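Local atomic coordinates of putative peptide ABC-transport system periplasmic peptide-binding protein (Campylobacter jejuni, PDB entry 4OET), a protein that probably serves as the periplasmic solute-binding component of an ABC transporter for peptide uptake, and can bind metal ions. Residues A[36-41]-A[132-137]; A[66-71]-A[182-187]; A[337-342]-A[366-371]. One frame throughout, in Å; residues are numbered along the deposited sequence.

Interaction 1 (A[36-41]-A[132-137]); sequences GLTRFD and ALSIGM
Leu-37 reaches across to both Leu-133 and Met-137, and its side chain can be followed atom by atom. CB lies 3.6 Å from Leu-133 O, the carbonyl that Thr-38 N binds. A chi1 of -76° sets CG anti to the carbonyl carbon, and from CG the two methyls diverge: CD1 runs to Met-137, 3.4 Å from its SD and nearly as close to its CG, whereas CD2 meets Leu-133 CD2 at 4.1 Å. The Met-137 chain, bent at both outer torsions, crosses Leu-37 at about a right angle. The backbone joins the segments through one clear hydrogen bond, from Thr-38 N to Leu-133 O (3.1 Å, 154° at the hydrogen), with the donor above the carbonyl plane. This acceptor belongs to the first residue to leave helical geometry after helix 129-132, inside a type I turn from Ala-132 to Ile-135. Beside it, Thr-38 O receives a CA-H...O contact from Ser-134 CA at 3.2 Å, and Gly-36 CA lies 3.1 Å from Ile-135 O. Ser-134 CB then approaches Phe-40 CE2 obliquely at 3.5 Å, while the two hydroxyls are occupied by the end of the helix: Thr-38 OG1 bonds to Leu-130 O and Ser-134 OG to Asp-131 O. The result is a largely buried join between strand 38-40 and the loop leading from helix 129-132 to helix 140-143. Leu-37 and Met-137 share Val-84 of helix 81-92, Thr-38 touches Trp-54 of strand 51-56, and Phe-40 rests on Leu-46 of the partner strand 46-48.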
loop_
_atom_site.group_PDB
_atom_site.type_symbol
_atom_site.label_atom_id
_atom_site.label_comp_id
_atom_site.label_asym_id
_atom_site.label_seq_id
_atom_site.Cartn_x
_atom_site.Cartn_y
_atom_site.Cartn_z
ATOM N N GLY A 36 -2.322 1.922 -17.307
ATOM C CA GLY A 36 -1.583 3.173 -17.274
ATOM C C GLY A 36 -0.469 3.218 -18.303
ATOM O O GLY A 36 -0.294 2.272 -19.077
ATOM N N LEU A 37 0.289 4.312 -18.315
ATOM C CA LEU A 37 1.437 4.421 -19.205
ATOM C C LEU A 37 2.503 3.407 -18.844
ATOM O O LEU A 37 3.220 2.920 -19.721
ATOM C CB LEU A 37 2.026 5.833 -19.176
ATOM C CG LEU A 37 1.341 6.999 -19.911
ATOM C CD1 LEU A 37 -0.156 6.937 -19.917
ATOM C CD2 LEU A 37 1.848 8.343 -19.403
ATOM N N THR A 38 2.597 3.082 -17.555
ATOM C CA THR A 38 3.533 2.071 -17.084
ATOM C C THR A 38 2.841 0.961 -16.300
ATOM O O THR A 38 1.687 1.099 -15.887
ATOM C CB THR A 38 4.616 2.676 -16.183
ATOM O OG1 THR A 38 4.002 3.238 -15.014
ATOM C CG2 THR A 38 5.395 3.745 -16.937
ATOM N N ARG A 39 3.580 -0.123 -16.081
ATOM C CA ARG A 39 3.110 -1.274 -15.320
ATOM C C ARG A 39 4.292 -1.924 -14.622
ATOM O O ARG A 39 5.433 -1.470 -14.753
ATOM C CB ARG A 39 2.420 -2.280 -16.237
ATOM C CG ARG A 39 3.348 -2.775 -17.323
ATOM C CD ARG A 39 2.667 -3.736 -18.259
ATOM N NE ARG A 39 3.563 -4.104 -19.350
ATOM C CZ ARG A 39 4.348 -5.178 -19.357
ATOM N NH1 ARG A 39 5.129 -5.417 -20.408
ATOM N NH2 ARG A 39 4.352 -6.008 -18.321
ATOM N N PHE A 40 4.030 -2.993 -13.883
ATOM C CA PHE A 40 5.109 -3.696 -13.201
ATOM C C PHE A 40 5.001 -5.182 -13.464
ATOM O O PHE A 40 3.889 -5.722 -13.509
ATOM C CB PHE A 40 5.062 -3.393 -11.704
ATOM C CG PHE A 40 5.048 -1.922 -11.400
ATOM C CD1 PHE A 40 6.238 -1.209 -11.318
ATOM C CD2 PHE A 40 3.841 -1.239 -11.258
ATOM C CE1 PHE A 40 6.230 0.159 -11.059
ATOM C CE2 PHE A 40 3.819 0.127 -11.008
ATOM C CZ PHE A 40 5.016 0.829 -10.907
ATOM N N ASP A 41 6.148 -5.831 -13.666
ATOM C CA ASP A 41 6.177 -7.274 -13.904
ATOM C C ASP A 41 6.285 -8.033 -12.584
ATOM O O ASP A 41 6.139 -7.439 -11.517
ATOM C CB ASP A 41 7.319 -7.654 -14.859
ATOM C CG ASP A 41 8.698 -7.371 -14.287
ATOM O OD1 ASP A 41 8.835 -7.094 -13.071
ATOM O OD2 ASP A 41 9.672 -7.442 -15.066
ATOM N N ALA A 132 4.153 6.604 -10.709
ATOM C CA ALA A 132 2.853 7.233 -10.550
ATOM C C ALA A 132 2.083 7.197 -11.862
ATOM O O ALA A 132 0.853 7.264 -11.874
ATOM C CB ALA A 132 3.010 8.671 -10.056
ATOM N N LEU A 133 2.813 7.053 -12.964
ATOM C CA LEU A 133 2.191 6.979 -14.276
ATOM C C LEU A 133 1.706 5.573 -14.577
ATOM O O LEU A 133 1.368 5.257 -15.721
ATOM C CB LEU A 133 3.152 7.437 -15.368
ATOM C CG LEU A 133 3.452 8.935 -15.356
ATOM C CD1 LEU A 133 4.540 9.282 -16.374
ATOM C CD2 LEU A 133 2.185 9.729 -15.604
ATOM N N SER A 134 1.689 4.724 -13.557
ATOM C CA SER A 134 1.093 3.403 -13.695
ATOM C C SER A 134 -0.412 3.496 -13.457
ATOM O O SER A 134 -1.148 2.516 -13.633
ATOM C CB SER A 134 1.737 2.415 -12.722
ATOM O OG SER A 134 1.416 2.749 -11.384
ATOM N N ILE A 135 -0.862 4.687 -13.071
ATOM C CA ILE A 135 -2.277 4.949 -12.844
ATOM C C ILE A 135 -3.052 4.853 -14.163
ATOM O O ILE A 135 -2.562 5.246 -15.225
ATOM C CB ILE A 135 -2.487 6.337 -12.200
ATOM C CG1 ILE A 135 -3.931 6.512 -11.732
ATOM C CG2 ILE A 135 -2.117 7.455 -13.173
ATOM C CD1 ILE A 135 -4.297 5.631 -10.549
ATOM N N GLY A 136 -4.258 4.303 -14.087
ATOM C CA GLY A 136 -5.092 4.101 -15.257
ATOM C C GLY A 136 -5.417 5.377 -16.002
ATOM O O GLY A 136 -5.640 6.429 -15.398
ATOM N N MET A 137 -5.430 5.295 -17.325
ATOM C CA MET A 137 -5.796 6.449 -18.125
ATOM C C MET A 137 -7.310 6.555 -18.286
ATOM O O MET A 137 -8.015 5.545 -18.305
ATOM C CB MET A 137 -5.115 6.384 -19.489
ATOM C CG MET A 137 -3.607 6.577 -19.433
ATOM S SD MET A 137 -3.131 8.212 -18.834
ATOM C CE MET A 137 -2.744 7.842 -17.119
#

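Interaction 2 (A[66-71]-A[182-187]); sequences FLRDDV and FYLDKV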
loop_
_atom_site.group_PDB
_atom_site.type_symbol
_atom_site.label_atom_id
_atom_site.label_comp_id
_atom_site.label_asym_id
_atom_site.label_seq_id
_atom_site.Cartn_x
_atom_site.Cartn_y
_atom_site.Cartn_z
ATOM N N PHE A 66 6.405 8.302 -25.354
ATOM C CA PHE A 66 5.963 7.820 -26.656
ATOM C C PHE A 66 4.970 6.678 -26.475
ATOM O O PHE A 66 5.263 5.652 -25.839
ATOM C CB PHE A 66 7.170 7.429 -27.506
ATOM C CG PHE A 66 8.182 8.537 -27.636
ATOM C CD1 PHE A 66 7.953 9.595 -28.506
ATOM C CD2 PHE A 66 9.319 8.562 -26.838
ATOM C CE1 PHE A 66 8.866 10.638 -28.620
ATOM C CE2 PHE A 66 10.236 9.600 -26.940
ATOM C CZ PHE A 66 10.010 10.640 -27.835
ATOM N N LEU A 67 3.785 6.877 -27.044
ATOM C CA LEU A 67 2.646 6.017 -26.784
ATOM C C LEU A 67 2.472 4.947 -27.841
ATOM O O LEU A 67 2.876 5.119 -28.992
ATOM C CB LEU A 67 1.374 6.856 -26.714
ATOM C CG LEU A 67 1.340 8.000 -25.704
ATOM C CD1 LEU A 67 0.017 8.739 -25.821
ATOM C CD2 LEU A 67 1.539 7.472 -24.288
ATOM N N ARG A 68 1.830 3.856 -27.438
ATOM C CA ARG A 68 1.393 2.828 -28.366
ATOM C C ARG A 68 0.305 3.423 -29.249
ATOM O O ARG A 68 -0.497 4.232 -28.783
ATOM C CB ARG A 68 0.862 1.613 -27.608
ATOM C CG ARG A 68 1.931 0.789 -26.901
ATOM C CD ARG A 68 1.309 -0.460 -26.313
ATOM N NE ARG A 68 1.036 -1.425 -27.379
ATOM C CZ ARG A 68 1.436 -2.691 -27.369
ATOM N NH1 ARG A 68 2.109 -3.169 -26.327
ATOM N NH2 ARG A 68 1.137 -3.483 -28.393
ATOM N N ASP A 69 0.286 3.059 -30.523
ATOM C CA ASP A 69 -0.754 3.567 -31.405
ATOM C C ASP A 69 -1.743 2.458 -31.751
ATOM O O ASP A 69 -2.602 2.625 -32.613
ATOM C CB ASP A 69 -0.144 4.177 -32.669
ATOM C CG ASP A 69 0.804 3.235 -33.382
ATOM O OD1 ASP A 69 1.556 3.720 -34.248
ATOM O OD2 ASP A 69 0.811 2.023 -33.082
ATOM N N ASP A 70 -1.611 1.323 -31.071
ATOM C CA ASP A 70 -2.423 0.152 -31.379
ATOM C C ASP A 70 -3.415 -0.156 -30.262
ATOM O O ASP A 70 -3.944 -1.269 -30.180
ATOM C CB ASP A 70 -1.514 -1.058 -31.630
ATOM C CG ASP A 70 -0.636 -1.388 -30.427
ATOM O OD1 ASP A 70 -0.515 -0.533 -29.523
ATOM O OD2 ASP A 70 -0.049 -2.493 -30.389
ATOM N N VAL A 71 -3.698 0.840 -29.427
ATOM C CA VAL A 71 -4.520 0.612 -28.243
ATOM C C VAL A 71 -5.937 1.135 -28.423
ATOM O O VAL A 71 -6.146 2.264 -28.875
ATOM C CB VAL A 71 -3.909 1.261 -26.987
ATOM C CG1 VAL A 71 -4.880 1.174 -25.818
ATOM C CG2 VAL A 71 -2.580 0.600 -26.643
ATOM N N PHE A 182 -6.963 -6.618 -26.319
ATOM C CA PHE A 182 -5.940 -6.227 -25.355
ATOM C C PHE A 182 -4.555 -6.251 -26.019
ATOM O O PHE A 182 -4.182 -7.221 -26.685
ATOM C CB PHE A 182 -5.972 -7.128 -24.119
ATOM C CG PHE A 182 -5.194 -6.582 -22.964
ATOM C CD1 PHE A 182 -5.313 -5.246 -22.597
ATOM C CD2 PHE A 182 -4.334 -7.399 -22.243
ATOM C CE1 PHE A 182 -4.589 -4.737 -21.535
ATOM C CE2 PHE A 182 -3.606 -6.896 -21.176
ATOM C CZ PHE A 182 -3.732 -5.563 -20.823
ATOM N N TYR A 183 -3.829 -5.147 -25.864
ATOM C CA TYR A 183 -2.569 -4.887 -26.566
ATOM C C TYR A 183 -1.351 -5.611 -25.986
ATOM O O TYR A 183 -0.352 -5.795 -26.677
ATOM C CB TYR A 183 -2.307 -3.378 -26.584
ATOM C CG TYR A 183 -2.272 -2.783 -25.196
ATOM C CD1 TYR A 183 -3.435 -2.340 -24.580
ATOM C CD2 TYR A 183 -1.078 -2.685 -24.494
ATOM C CE1 TYR A 183 -3.411 -1.816 -23.306
ATOM C CE2 TYR A 183 -1.046 -2.162 -23.223
ATOM C CZ TYR A 183 -2.215 -1.731 -22.636
ATOM O OH TYR A 183 -2.182 -1.203 -21.374
ATOM N N LEU A 184 -1.402 -5.952 -24.701
ATOM C CA LEU A 184 -0.271 -6.604 -24.039
ATOM C C LEU A 184 -0.160 -8.066 -24.446
ATOM O O LEU A 184 0.929 -8.575 -24.710
ATOM C CB LEU A 184 -0.400 -6.498 -22.518
ATOM C CG LEU A 184 0.125 -5.205 -21.886
ATOM C CD1 LEU A 184 0.137 -5.294 -20.363
ATOM C CD2 LEU A 184 1.509 -4.863 -22.421
ATOM N N ASP A 185 -1.301 -8.739 -24.469
ATOM C CA ASP A 185 -1.362 -10.166 -24.746
ATOM C C ASP A 185 -2.810 -10.531 -24.976
ATOM O O ASP A 185 -3.699 -9.708 -24.768
ATOM C CB ASP A 185 -0.779 -10.988 -23.590
ATOM C CG ASP A 185 -0.420 -12.406 -24.002
ATOM O OD1 ASP A 185 -0.738 -12.796 -25.145
ATOM O OD2 ASP A 185 0.163 -13.144 -23.180
ATOM N N LYS A 186 -3.049 -11.757 -25.414
ATOM C CA LYS A 186 -4.405 -12.238 -25.580
ATOM C C LYS A 186 -4.945 -12.638 -24.211
ATOM O O LYS A 186 -4.310 -13.414 -23.492
ATOM C CB LYS A 186 -4.445 -13.410 -26.562
ATOM C CG LYS A 186 -5.841 -13.890 -26.880
ATOM C CD LYS A 186 -5.854 -14.906 -28.006
ATOM C CE LYS A 186 -7.283 -15.204 -28.380
ATOM N NZ LYS A 186 -8.067 -13.940 -28.310
ATOM N N VAL A 187 -6.110 -12.110 -23.840
ATOM C CA VAL A 187 -6.696 -12.452 -22.546
ATOM C C VAL A 187 -7.270 -13.870 -22.623
ATOM O O VAL A 187 -8.030 -14.198 -23.538
ATOM C CB VAL A 187 -7.799 -11.454 -22.121
ATOM C CG1 VAL A 187 -8.320 -11.793 -20.731
ATOM C CG2 VAL A 187 -7.272 -10.023 -22.153
#
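Arg-68 and Tyr-183 meet through two torsions: the arginine chain bends at chi3 (75°), turning its guanidinium over toward the tyrosine, and Tyr-183 places CG between its own backbone N and carbonyl carbon (chi1 57°), which presents one ring face to Val-71 and the CD2 edge to Arg-68. The guanidinium and ring planes stand 58° apart, so the groups are not stacked flat. Instead Tyr-183 CD2 lies over one guanidinium face, displaced toward its rim, while Arg-68 NH1 sits at the ring edge, 3.7 Å from that same CD2. Arg-68 CD also lies 3.7 Å from this carbon, and Arg-68 NH2 comes within 3.2 Å of Tyr-183 O.

The rotation of the guanidinium is fixed from within its own segment. It grips Asp-70 side-on in a salt bridge, Arg-68 NE binding Asp-70 OD1 at 2.8 Å and Arg-68 NH2 binding Asp-70 OD2 at 2.5 Å. Both bonds are almost straight, lie in the guanidinium plane and use syn lone pairs. Val-71 supplies a CH-pi contact to the Tyr-183 ring, over the face but displaced toward the rim, with CG2 4.0 Å from the centroid. Beyond the ring, Tyr-183 OH is held by hydrogen bonds to Asp-49 OD1 and Ser-35 OG. At the surface, the contact joins the loop that follows strand 62-67 to the loop between strands 173-178 and 191-196. Val-71 and Tyr-183 both pack on Leu-50, just before strand 51-56, while Leu-67 at the end of strand 62-67 touches Ala-81 and Val-84 of helix 81-92.

Interaction 3 (A[337-342]-A[366-371]); sequences AMSNDP and AKPAGS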
loop_
_atom_site.group_PDB
_atom_site.type_symbol
_atom_site.label_atom_id
_atom_site.label_comp_id
_atom_site.label_asym_id
_atom_site.label_seq_id
_atom_site.Cartn_x
_atom_site.Cartn_y
_atom_site.Cartn_z
ATOM N N ALA A 337 -6.348 1.212 18.322
ATOM C CA ALA A 337 -6.469 0.387 17.138
ATOM C C ALA A 337 -7.883 0.482 16.567
ATOM O O ALA A 337 -8.857 0.672 17.307
ATOM C CB ALA A 337 -6.122 -1.052 17.467
ATOM N N MET A 338 -7.991 0.349 15.248
ATOM C CA MET A 338 -9.288 0.259 14.592
ATOM C C MET A 338 -9.966 -1.045 14.992
ATOM O O MET A 338 -9.380 -2.118 14.872
ATOM C CB MET A 338 -9.136 0.337 13.068
ATOM C CG MET A 338 -8.373 1.563 12.553
ATOM S SD MET A 338 -9.168 3.139 12.955
ATOM C CE MET A 338 -8.669 4.119 11.537
ATOM N N SER A 339 -11.197 -0.948 15.480
ATOM C CA SER A 339 -11.905 -2.111 16.003
ATOM C C SER A 339 -12.282 -3.105 14.906
ATOM O O SER A 339 -12.553 -4.269 15.183
ATOM C CB SER A 339 -13.166 -1.666 16.753
ATOM O OG SER A 339 -14.141 -1.176 15.849
ATOM N N ASN A 340 -12.310 -2.650 13.661
ATOM C CA ASN A 340 -12.655 -3.543 12.565
ATOM C C ASN A 340 -11.425 -4.236 11.981
ATOM O O ASN A 340 -11.534 -4.994 11.016
ATOM C CB ASN A 340 -13.398 -2.789 11.460
ATOM C CG ASN A 340 -12.710 -1.503 11.066
ATOM O OD1 ASN A 340 -12.474 -0.622 11.899
ATOM N ND2 ASN A 340 -12.360 -1.395 9.790
ATOM N N ASP A 341 -10.259 -3.979 12.566
ATOM C CA ASP A 341 -9.033 -4.612 12.100
ATOM C C ASP A 341 -8.509 -5.558 13.176
ATOM O O ASP A 341 -7.727 -5.160 14.045
ATOM C CB ASP A 341 -7.982 -3.557 11.744
ATOM C CG ASP A 341 -6.865 -4.112 10.881
ATOM O OD1 ASP A 341 -6.365 -3.364 10.015
ATOM O OD2 ASP A 341 -6.461 -5.281 11.084
ATOM N N PRO A 342 -8.929 -6.828 13.098
ATOM C CA PRO A 342 -8.634 -7.815 14.141
ATOM C C PRO A 342 -7.144 -7.983 14.407
ATOM O O PRO A 342 -6.755 -8.098 15.575
ATOM C CB PRO A 342 -9.222 -9.118 13.581
ATOM C CG PRO A 342 -10.199 -8.716 12.541
ATOM C CD PRO A 342 -9.758 -7.381 12.009
ATOM N N ALA A 366 -9.882 0.303 21.336
ATOM C CA ALA A 366 -10.271 -0.151 20.007
ATOM C C ALA A 366 -11.599 0.494 19.633
ATOM O O ALA A 366 -12.598 0.335 20.341
ATOM C CB ALA A 366 -10.374 -1.678 19.954
ATOM N N LYS A 367 -11.607 1.243 18.535
ATOM C CA LYS A 367 -12.795 1.995 18.151
ATOM C C LYS A 367 -12.963 1.851 16.648
ATOM O O LYS A 367 -11.988 1.580 15.946
ATOM C CB LYS A 367 -12.662 3.465 18.567
ATOM C CG LYS A 367 -12.464 3.672 20.083
ATOM C CD LYS A 367 -13.787 3.758 20.840
ATOM C CE LYS A 367 -13.660 4.568 22.127
ATOM N NZ LYS A 367 -13.389 6.016 21.876
ATOM N N PRO A 368 -14.199 1.993 16.145
ATOM C CA PRO A 368 -14.396 1.896 14.692
ATOM C C PRO A 368 -13.645 2.983 13.921
ATOM O O PRO A 368 -13.419 4.086 14.430
ATOM C CB PRO A 368 -15.917 2.049 14.524
ATOM C CG PRO A 368 -16.409 2.614 15.825
ATOM C CD PRO A 368 -15.474 2.107 16.873
ATOM N N ALA A 369 -13.237 2.652 12.703
ATOM C CA ALA A 369 -12.519 3.603 11.868
ATOM C C ALA A 369 -13.398 4.812 11.565
ATOM O O ALA A 369 -14.595 4.672 11.292
ATOM C CB ALA A 369 -12.060 2.943 10.574
ATOM N N GLY A 370 -12.807 5.999 11.657
ATOM C CA GLY A 370 -13.526 7.233 11.405
ATOM C C GLY A 370 -14.235 7.789 12.623
ATOM O O GLY A 370 -14.843 8.856 12.560
ATOM N N SER A 371 -14.159 7.077 13.739
ATOM C CA SER A 371 -14.819 7.536 14.962
ATOM C C SER A 371 -13.892 8.375 15.842
ATOM O O SER A 371 -14.325 8.960 16.838
ATOM C CB SER A 371 -15.368 6.342 15.750
ATOM O OG SER A 371 -14.361 5.376 15.999
#
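Ser-339 N donates the shortest hydrogen bond between the segments, to Lys-367 O at 2.7 Å (159° at the hydrogen), coming in from above the carbonyl plane. Its companion is straighter at the acceptor: Lys-367 N binds Ala-337 O at 3.1 Å, nearly along the C=O axis. Lys-367 thus uses both its backbone N and its backbone O on residues 337 and 339, two apart, the bonding pattern of parallel strands. Two CA-H...O contacts reinforce the ladder, Ala-366 CA to Ala-337 O at 3.2 Å and Met-338 CA to Lys-367 O at 3.3 Å.

Where the strands end, side chains take over. Asn-340 places CG between its backbone N and carbonyl carbon (chi1 48°), which swings OD1 toward Ala-369 N; the resulting hydrogen bond is weak, 3.5 Å long. Ser-339 lays its OG alongside Pro-368, 3.3 Å from the proline CA, a contact of packing rather than bonding because the proline nitrogen has no hydrogen to give. Nearby, Met-338 doubles back through bends at chi2 and chi3, bringing SD to 3.6 Å from Ala-369 CA and CE to 3.7 Å from Ala-369 CB. Phe-372 and Tyr-374 also touch this methionine, and a glycerol, probably from the crystallisation liquor, lies close to it.

After the pairing the two segments diverge. Residues 338 to 341 form a type I turn in which Asp-341 N bonds to Met-338 O, and Asp-341 then caps the start of helix 342-357; segment 366-371 turns at Pro-368 to Ser-371 in a type II turn. Parallel strands 329-338 and 361-367, connected through that helix, make a beta-alpha-beta crossover, and this contact lies at the C-terminal ends of its two strands.

From the N terminus, segment 36-41 comes first, then 66-71; interaction 1 closes its loop at 132-137, and interaction 2 closes only at 182-187. The two therefore cross along the chain rather than nest. They also meet in space, with centres about 13 Å apart and Arg-39 CD packed 3.6 Å from Leu-184 CD1. Together they tie strand 38-40 and the loop after strand 62-67 to later loops, one beyond helix 129-132, the other between strands 173-178 and 191-196. Interaction 3 follows in series as a much shorter closure within the larger mixed sheet. It lies on the opposite side of the chain's centre from both, its centre about 32 Å from that of interaction 1 and 43 Å from that of interaction 2.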